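Local coordinates for mevalonate diphosphate decarboxylase (Legionella pneumophila, PDB 3LTO), which probably catalyses the ATP-dependent decarboxylation of mevalonate 5-diphosphate to isopentenyl diphosphate, a step of isoprenoid biosynthesis, at residues S41-E46 with F114-K119; I54-T59 with L94-N99. All coordinates share one frame; numbering follows the deposited sequence.

Contact 1: S41-E46 with F114-K119; sequences SSVKLE and FAALTK
In the N-terminal domain, Val43 of strand 31-47 settles against Ala116 and Leu117 of helix 110-129, which packs on one face of the mixed sheet. The two segments run in roughly the same direction, with a crossing angle of -34° and axes 7.0 Å apart at closest approach, a close spacing consistent with the small Ala116 facing the strand. Val43 uses both methyls. CG2 lies beside its own backbone N and meets Ala116 CB at 3.5 Å and the backbone N of Leu117 equally closely, so that it rests on the helix backbone itself. CG1 stands anti to the Val43 backbone N (chi1 173°) and instead meets the leucine branch, with Val43 CG1 4.0 Å from Leu117 CD1; the two side chains pass at a slant. Two residues earlier in the strand, the Ser41 carbonyl O approaches the same Ala116 CB at 3.7 Å. Leu45 touches the same leucine more loosely, its CD2 lying 4.5 Å from Leu117 CD1, and fills the layer further along with Cys120, Ala121 and Ala124.

No hydrogen bond joins the two segments. The hydroxyl of Ser41 instead bonds to Ser112, in the preceding turn of the helix. Away from the strand, the carbonyl O of Phe114 takes both Thr118 N and Thr118 OG1, each at 2.9 Å and from opposite faces of its plane, while His79 also bonds to that threonine hydroxyl. The Phe114 ring meets Phe76 edge-to-face, linking helix 110-129 to helix 71-87.

Buried and almost wholly apolar, this is helix-on-sheet packing of the S5-like alpha/beta fold of GHMP-family enzymes, in which the corresponding helix follows the glycine-rich phosphate-binding loop.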
loop_
_atom_site.group_PDB
_atom_site.type_symbol
_atom_site.label_atom_id
_atom_site.label_comp_id
_atom_site.label_asym_id
_atom_site.label_seq_id
_atom_site.Cartn_x
_atom_site.Cartn_y
_atom_site.Cartn_z
ATOM N N SER A 41 23.408 12.484 -1.013
ATOM C CA SER A 41 24.234 11.422 -0.469
ATOM C C SER A 41 24.689 10.689 -1.713
ATOM O O SER A 41 23.961 10.637 -2.703
ATOM C CB SER A 41 23.424 10.477 0.425
ATOM O OG SER A 41 23.321 10.990 1.740
ATOM N N SER A 42 25.891 10.138 -1.674
ATOM C CA SER A 42 26.417 9.421 -2.823
ATOM C C SER A 42 26.937 8.062 -2.415
ATOM O O SER A 42 27.457 7.891 -1.320
ATOM C CB SER A 42 27.543 10.223 -3.475
ATOM O OG SER A 42 27.038 11.425 -4.031
ATOM N N VAL A 43 26.783 7.092 -3.303
ATOM C CA VAL A 43 27.271 5.754 -3.031
ATOM C C VAL A 43 27.999 5.192 -4.231
ATOM O O VAL A 43 27.479 5.173 -5.341
ATOM C CB VAL A 43 26.137 4.788 -2.658
ATOM C CG1 VAL A 43 26.684 3.370 -2.548
ATOM C CG2 VAL A 43 25.511 5.210 -1.344
ATOM N N LYS A 44 29.218 4.743 -4.000
ATOM C CA LYS A 44 30.005 4.149 -5.059
ATOM C C LYS A 44 30.178 2.685 -4.696
ATOM O O LYS A 44 30.440 2.347 -3.542
ATOM C CB LYS A 44 31.369 4.838 -5.158
ATOM C CG LYS A 44 32.321 4.214 -6.175
ATOM C CD LYS A 44 33.592 5.038 -6.303
ATOM C CE LYS A 44 34.557 4.420 -7.307
ATOM N NZ LYS A 44 35.811 5.225 -7.439
ATOM N N LEU A 45 30.002 1.810 -5.672
ATOM C CA LEU A 45 30.178 0.392 -5.422
ATOM C C LEU A 45 31.279 -0.145 -6.307
ATOM O O LEU A 45 31.331 0.161 -7.493
ATOM C CB LEU A 45 28.889 -0.382 -5.710
ATOM C CG LEU A 45 27.728 -0.186 -4.744
ATOM C CD1 LEU A 45 26.515 -0.971 -5.254
ATOM C CD2 LEU A 45 28.139 -0.659 -3.349
ATOM N N GLU A 46 32.162 -0.936 -5.712
ATOM C CA GLU A 46 33.252 -1.570 -6.434
ATOM C C GLU A 46 33.175 -3.036 -6.045
ATOM O O GLU A 46 33.116 -3.373 -4.861
ATOM C CB GLU A 46 34.612 -1.002 -6.018
ATOM C CG GLU A 46 34.725 0.505 -6.151
ATOM C CD GLU A 46 36.153 1.006 -6.002
ATOM O OE1 GLU A 46 36.837 0.599 -5.039
ATOM O OE2 GLU A 46 36.588 1.817 -6.845
ATOM N N PHE A 114 20.537 5.601 2.234
ATOM C CA PHE A 114 19.892 4.356 1.842
ATOM C C PHE A 114 19.290 4.448 0.441
ATOM O O PHE A 114 19.335 3.478 -0.318
ATOM C CB PHE A 114 18.826 3.944 2.874
ATOM C CG PHE A 114 19.402 3.290 4.115
ATOM C CD1 PHE A 114 19.853 4.055 5.183
ATOM C CD2 PHE A 114 19.536 1.903 4.185
ATOM C CE1 PHE A 114 20.431 3.453 6.299
ATOM C CE2 PHE A 114 20.113 1.291 5.297
ATOM C CZ PHE A 114 20.564 2.067 6.357
ATOM N N ALA A 115 18.742 5.609 0.088
ATOM C CA ALA A 115 18.176 5.779 -1.253
ATOM C C ALA A 115 19.294 5.639 -2.292
ATOM O O ALA A 115 19.126 4.948 -3.301
ATOM C CB ALA A 115 17.500 7.141 -1.390
ATOM N N ALA A 116 20.430 6.291 -2.031
ATOM C CA ALA A 116 21.596 6.234 -2.925
ATOM C C ALA A 116 22.094 4.792 -3.058
ATOM O O ALA A 116 22.375 4.325 -4.155
ATOM C CB ALA A 116 22.725 7.118 -2.389
ATOM N N LEU A 117 22.213 4.095 -1.933
ATOM C CA LEU A 117 22.659 2.710 -1.961
ATOM C C LEU A 117 21.689 1.872 -2.797
ATOM O O LEU A 117 22.106 1.042 -3.602
ATOM C CB LEU A 117 22.732 2.130 -0.541
ATOM C CG LEU A 117 23.073 0.633 -0.462
ATOM C CD1 LEU A 117 24.341 0.340 -1.254
ATOM C CD2 LEU A 117 23.258 0.227 0.994
ATOM N N THR A 118 20.392 2.088 -2.600
ATOM C CA THR A 118 19.401 1.334 -3.349
ATOM C C THR A 118 19.569 1.555 -4.850
ATOM O O THR A 118 19.588 0.605 -5.628
ATOM C CB THR A 118 17.967 1.731 -2.956
ATOM O OG1 THR A 118 17.753 1.461 -1.566
ATOM C CG2 THR A 118 16.964 0.941 -3.787
ATOM N N LYS A 119 19.689 2.818 -5.243
ATOM C CA LYS A 119 19.852 3.182 -6.647
ATOM C C LYS A 119 21.136 2.622 -7.246
ATOM O O LYS A 119 21.120 2.051 -8.340
ATOM C CB LYS A 119 19.816 4.712 -6.792
ATOM C CG LYS A 119 18.489 5.295 -6.341
ATOM C CD LYS A 119 18.514 6.811 -6.189
ATOM C CE LYS A 119 18.497 7.535 -7.523
ATOM N NZ LYS A 119 18.255 8.996 -7.331
#

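Contact 2: I54-T59 with L94-N99; sequences IWEPLT and LIQSSN
Ile54 and Trp55 pair in parallel with Leu94 and Ile95, and two straight backbone bonds hold the pairing: Ile95 N to Ile54 O at 2.6 Å and Glu56 N to Ile95 O at 2.7 Å. Beyond this short ladder the 54-59 chain leaves regular strand geometry but keeps alongside its neighbour. Glu56 O is too distant from Ser97 N for a bond and takes a CA-H...O contact from Gln96 CA at 3.4 Å; the parallel bonding pattern resumes where Leu58 N donates to Ser97 O at 2.8 Å.

Side chains divide between the two faces. On that of Trp55 and Ile95, the indole edge carries the contact: Trp55 CD1 lies 3.9 Å from Ile95 CG2, and Trp55 NE1 donates to Ser97 OG at 3.0 Å, a bent bond (149°) whose acceptor sits 18° out of the ring plane. Ser97 OG is held between its own backbone N and carbonyl carbon (chi1 58°), where it meets the indole. On the other face Ile54 CG2 touches Leu94 CD1, Glu56 and Gln96 extend side by side, and Leu58 CD1 packs on Gln96 CB at 3.6 Å.

Further out, Pro57 CD sits over the centre of the Trp55 ring, while Phe76, Gln73 and Ile77 of helix 71-87 also meet the tryptophan. Water 1 bridges Leu58 O and Asn99 N, standing in for a direct backbone bond. Past the two bridges the pairing thus rests on one further direct backbone bond, Leu58 N to Ser97 O, helped by the water, a weak CA-H...O contact and the Trp55-Ser97 bond, which gives the indole N-H a defined acceptor within the sheet.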
loop_
_atom_site.group_PDB
_atom_site.type_symbol
_atom_site.label_atom_id
_atom_site.label_comp_id
_atom_site.label_asym_id
_atom_site.label_seq_id
_atom_site.Cartn_x
_atom_site.Cartn_y
_atom_site.Cartn_z
ATOM N N ILE A 54 32.070 -4.587 2.343
ATOM C CA ILE A 54 32.849 -3.779 3.267
ATOM C C ILE A 54 32.357 -2.353 3.117
ATOM O O ILE A 54 32.175 -1.875 1.996
ATOM C CB ILE A 54 34.355 -3.821 2.946
ATOM C CG1 ILE A 54 34.902 -5.235 3.165
ATOM C CG2 ILE A 54 35.093 -2.817 3.801
ATOM C CD1 ILE A 54 36.380 -5.358 2.869
ATOM N N TRP A 55 32.133 -1.682 4.241
ATOM C CA TRP A 55 31.661 -0.303 4.229
ATOM C C TRP A 55 32.755 0.670 4.649
ATOM O O TRP A 55 33.292 0.586 5.758
ATOM C CB TRP A 55 30.458 -0.141 5.155
ATOM C CG TRP A 55 29.922 1.259 5.168
ATOM C CD1 TRP A 55 29.510 1.984 4.090
ATOM C CD2 TRP A 55 29.728 2.098 6.313
ATOM N NE1 TRP A 55 29.069 3.221 4.490
ATOM C CE2 TRP A 55 29.188 3.319 5.850
ATOM C CE3 TRP A 55 29.956 1.938 7.687
ATOM C CZ2 TRP A 55 28.872 4.374 6.708
ATOM C CZ3 TRP A 55 29.640 2.993 8.541
ATOM C CH2 TRP A 55 29.103 4.193 8.045
ATOM N N GLU A 56 33.081 1.597 3.754
ATOM C CA GLU A 56 34.103 2.590 4.030
ATOM C C GLU A 56 33.569 3.971 3.721
ATOM O O GLU A 56 33.710 4.464 2.606
ATOM C CB GLU A 56 35.348 2.311 3.194
ATOM C CG GLU A 56 36.439 3.361 3.312
ATOM C CD GLU A 56 37.588 3.087 2.360
ATOM O OE1 GLU A 56 37.305 2.629 1.233
ATOM O OE2 GLU A 56 38.763 3.336 2.724
ATOM N N PRO A 57 32.929 4.611 4.707
ATOM C CA PRO A 57 32.391 5.954 4.483
ATOM C C PRO A 57 33.545 6.904 4.134
ATOM O O PRO A 57 34.671 6.714 4.594
ATOM C CB PRO A 57 31.735 6.284 5.821
ATOM C CG PRO A 57 32.633 5.573 6.807
ATOM C CD PRO A 57 32.831 4.230 6.129
ATOM N N LEU A 58 33.263 7.912 3.314
ATOM C CA LEU A 58 34.283 8.866 2.894
ATOM C C LEU A 58 33.836 10.299 3.129
ATOM O O LEU A 58 32.634 10.580 3.195
ATOM C CB LEU A 58 34.596 8.685 1.403
ATOM C CG LEU A 58 35.039 7.310 0.884
ATOM C CD1 LEU A 58 35.161 7.363 -0.633
ATOM C CD2 LEU A 58 36.368 6.906 1.518
ATOM N N THR A 59 34.808 11.199 3.260
ATOM C CA THR A 59 34.520 12.616 3.453
ATOM C C THR A 59 34.239 13.229 2.086
ATOM O O THR A 59 34.506 12.614 1.049
ATOM C CB THR A 59 35.708 13.368 4.080
ATOM O OG1 THR A 59 36.843 13.280 3.208
ATOM C CG2 THR A 59 36.048 12.784 5.435
ATOM N N LEU A 94 32.703 -3.234 -2.147
ATOM C CA LEU A 94 33.329 -2.249 -1.289
ATOM C C LEU A 94 32.329 -1.106 -1.413
ATOM O O LEU A 94 32.017 -0.674 -2.518
ATOM C CB LEU A 94 34.693 -1.813 -1.834
ATOM C CG LEU A 94 35.329 -0.585 -1.160
ATOM C CD1 LEU A 94 35.534 -0.844 0.317
ATOM C CD2 LEU A 94 36.664 -0.258 -1.823
ATOM N N ILE A 95 31.788 -0.650 -0.291
ATOM C CA ILE A 95 30.806 0.428 -0.306
ATOM C C ILE A 95 31.433 1.727 0.174
ATOM O O ILE A 95 31.931 1.806 1.289
ATOM C CB ILE A 95 29.615 0.109 0.627
ATOM C CG1 ILE A 95 29.107 -1.303 0.346
ATOM C CG2 ILE A 95 28.497 1.135 0.422
ATOM C CD1 ILE A 95 28.090 -1.797 1.343
ATOM N N GLN A 96 31.418 2.741 -0.681
ATOM C CA GLN A 96 31.961 4.037 -0.312
ATOM C C GLN A 96 30.846 5.074 -0.416
ATOM O O GLN A 96 30.425 5.459 -1.507
ATOM C CB GLN A 96 33.146 4.392 -1.217
ATOM C CG GLN A 96 34.401 3.575 -0.895
ATOM C CD GLN A 96 35.554 3.873 -1.830
ATOM O OE1 GLN A 96 36.720 3.692 -1.472
ATOM N NE2 GLN A 96 35.234 4.316 -3.045
ATOM N N SER A 97 30.357 5.498 0.744
ATOM C CA SER A 97 29.279 6.474 0.828
ATOM C C SER A 97 29.822 7.848 1.209
ATOM O O SER A 97 30.875 7.959 1.847
ATOM C CB SER A 97 28.251 6.023 1.866
ATOM O OG SER A 97 28.869 5.847 3.132
ATOM N N SER A 98 29.091 8.886 0.822
ATOM C CA SER A 98 29.503 10.251 1.101
ATOM C C SER A 98 28.309 11.199 1.024
ATOM O O SER A 98 27.262 10.842 0.479
ATOM C CB SER A 98 30.561 10.670 0.083
ATOM O OG SER A 98 30.986 11.992 0.322
ATOM N N ASN A 99 28.463 12.399 1.580
ATOM C CA ASN A 99 27.408 13.411 1.554
ATOM C C ASN A 99 28.023 14.702 1.053
ATOM O O ASN A 99 29.243 14.872 1.111
ATOM C CB ASN A 99 26.849 13.678 2.954
ATOM C CG ASN A 99 26.311 12.438 3.614
ATOM O OD1 ASN A 99 25.474 11.730 3.054
ATOM N ND2 ASN A 99 26.786 12.167 4.821
HETATM O O HOH W 1 30.914 13.003 3.362
#

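In the fold
From the N terminus, strand 31-47 supplies 41-46 and is followed, after a short connection, by strand 54-55 and the irregular chain to residue 59. Helix 71-87 then crosses over to strand 93-99, where contact 2 closes the smaller loop as a beta-alpha-beta unit. The chain goes on into helix 110-129, whose return to strand 31-47 makes contact 1 and closes a larger loop that encloses contact 2 entirely. The contact centres lie 9 Å apart. Strands 31-47 and 93-99 are antiparallel neighbours, with Ser42 N probably bonded to Ser98 O. Contact 2 adds strand 54-55 beside strand 93-99, and contact 1 packs a helix on the sheet, within one N-terminal domain.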